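DTDP-4-dehydrorhamnose reductase (Yersinia enterocolitica, PDB 5U9C) probably catalyses the NADPH-dependent reduction of dTDP-4-dehydro-beta-L-rhamnose to dTDP-L-rhamnose, the sugar nucleotide at the end of its biosynthetic pathway. Local coordinates at residues S187-S192 with R256-G261. Residues are numbered along the deposited sequence; the frame is centred on the assembly and turned at random.
Sequences SDRLGS and RPYSEG
Arg256 lays its CB against CD of Arg189, 4.0 Å away, while its guanidinium leads off to Ala254 O and a salt bridge with Asp70; it is a residue known to bind (R)-malate, which is absent from this chain. At Pro257 the carbonyl O comes within 3.1 Å of Arg189 CD and also accepts a hydrogen bond from a water that donates to Leu190 O as well. Arg189 NH1 lies obliquely to the ring of Tyr258, 3.7 Å from its CD1, with ring and guanidinium planes nearly perpendicular (83°). Arg189 bends at chi2 (-68°), and its NH1 turns back to bond Asp188 O in the guanidinium plane, which steadies the group beside the ring.

Backbone pairing follows: Leu190 N donates to Tyr258 O (2.9 Å). Ser259 and Leu190 form a single beta bridge, with a CA-H...O contact from Ser259 CA to Leu190 O. With chi1 at -177°, Ser259 OG accepts from Gly261 N in an ST turn and also bonds Leu116 O. Glu260 N donates to Leu190 O (2.9 Å), and a second water joins Glu260 O to Ser192 N. Ser192 OG, bonded to Gly221 O and Ile262 N, rests against Gly261 CA. The loop leading into strand 261-262 thus pairs with the start of strand 190-195, which lies between strands 156-158 and 223-224 and runs into helix 196-209.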
# COMPACT_ATOMS: atom_id res chain seq x y z
N SER D 187 -19.64 -14.53 2.10
CA SER D 187 -19.59 -13.86 3.39
C SER D 187 -18.46 -12.83 3.57
O SER D 187 -18.49 -12.05 4.52
CB SER D 187 -19.44 -14.90 4.50
OG SER D 187 -18.21 -15.59 4.39
N ASP D 188 -17.50 -12.80 2.65
CA ASP D 188 -16.30 -11.96 2.81
C ASP D 188 -16.15 -10.76 1.86
O ASP D 188 -15.03 -10.32 1.63
CB ASP D 188 -15.04 -12.85 2.81
CG ASP D 188 -14.81 -13.55 1.47
OD1 ASP D 188 -15.54 -13.28 0.49
OD2 ASP D 188 -13.85 -14.36 1.39
N ARG D 189 -17.27 -10.28 1.33
CA ARG D 189 -17.33 -9.07 0.51
C ARG D 189 -18.57 -8.32 1.04
O ARG D 189 -19.66 -8.89 1.11
CB ARG D 189 -17.45 -9.35 -0.98
CG ARG D 189 -16.26 -10.09 -1.58
CD ARG D 189 -14.98 -9.25 -1.60
NE ARG D 189 -13.81 -9.94 -2.18
CZ ARG D 189 -12.93 -10.68 -1.50
NH1 ARG D 189 -13.06 -10.92 -0.18
NH2 ARG D 189 -11.91 -11.24 -2.16
N LEU D 190 -18.39 -7.07 1.45
CA LEU D 190 -19.47 -6.29 2.04
C LEU D 190 -19.94 -5.16 1.13
O LEU D 190 -19.20 -4.69 0.25
CB LEU D 190 -19.00 -5.69 3.37
CG LEU D 190 -18.40 -6.66 4.40
CD1 LEU D 190 -17.77 -5.91 5.57
CD2 LEU D 190 -19.48 -7.60 4.88
N GLY D 191 -21.16 -4.70 1.38
CA GLY D 191 -21.78 -3.61 0.61
C GLY D 191 -23.00 -3.09 1.33
O GLY D 191 -23.24 -3.44 2.48
N SER D 192 -23.75 -2.23 0.64
CA SER D 192 -24.98 -1.66 1.14
C SER D 192 -26.07 -1.87 0.08
O SER D 192 -25.80 -1.82 -1.14
CB SER D 192 -24.79 -0.15 1.37
OG SER D 192 -23.84 0.10 2.40
N ARG D 256 -13.22 -7.57 -6.58
CA ARG D 256 -14.24 -6.95 -5.73
C ARG D 256 -13.53 -6.48 -4.44
O ARG D 256 -12.69 -7.19 -3.90
CB ARG D 256 -15.38 -7.91 -5.37
CG ARG D 256 -16.17 -8.56 -6.51
CD ARG D 256 -16.76 -7.54 -7.45
NE ARG D 256 -17.91 -8.05 -8.20
CZ ARG D 256 -17.86 -8.84 -9.27
NH1 ARG D 256 -18.99 -9.19 -9.85
NH2 ARG D 256 -16.71 -9.29 -9.76
N PRO D 257 -13.86 -5.28 -3.95
CA PRO D 257 -13.19 -4.81 -2.72
C PRO D 257 -13.73 -5.53 -1.48
O PRO D 257 -14.78 -6.17 -1.56
CB PRO D 257 -13.56 -3.32 -2.67
CG PRO D 257 -14.88 -3.25 -3.39
CD PRO D 257 -14.93 -4.36 -4.40
N TYR D 258 -13.01 -5.45 -0.36
CA TYR D 258 -13.51 -6.04 0.88
C TYR D 258 -14.84 -5.39 1.23
O TYR D 258 -15.72 -6.04 1.78
CB TYR D 258 -12.48 -5.92 2.01
CG TYR D 258 -11.24 -6.76 1.72
CD1 TYR D 258 -11.35 -8.14 1.52
CD2 TYR D 258 -9.96 -6.19 1.66
CE1 TYR D 258 -10.25 -8.93 1.25
CE2 TYR D 258 -8.84 -6.98 1.39
CZ TYR D 258 -9.00 -8.35 1.19
OH TYR D 258 -7.93 -9.17 0.92
N SER D 259 -14.98 -4.11 0.90
CA SER D 259 -16.24 -3.43 1.08
C SER D 259 -16.49 -2.31 0.09
O SER D 259 -15.56 -1.54 -0.26
CB SER D 259 -16.37 -2.85 2.47
OG SER D 259 -17.64 -2.27 2.62
N GLU D 260 -17.73 -2.25 -0.39
CA GLU D 260 -18.18 -1.12 -1.21
C GLU D 260 -19.36 -0.46 -0.50
O GLU D 260 -20.18 0.22 -1.12
CB GLU D 260 -18.49 -1.50 -2.64
CG GLU D 260 -19.53 -2.58 -2.82
CD GLU D 260 -19.95 -2.70 -4.28
OE1 GLU D 260 -19.96 -3.83 -4.79
OE2 GLU D 260 -20.25 -1.65 -4.94
N GLY D 261 -19.43 -0.63 0.81
CA GLY D 261 -20.47 0.01 1.59
C GLY D 261 -20.45 1.53 1.42
O GLY D 261 -19.37 2.14 1.33
O HOH W 1 -17.56 -5.72 -1.64
O HOH W 2 -22.58 -0.93 -1.69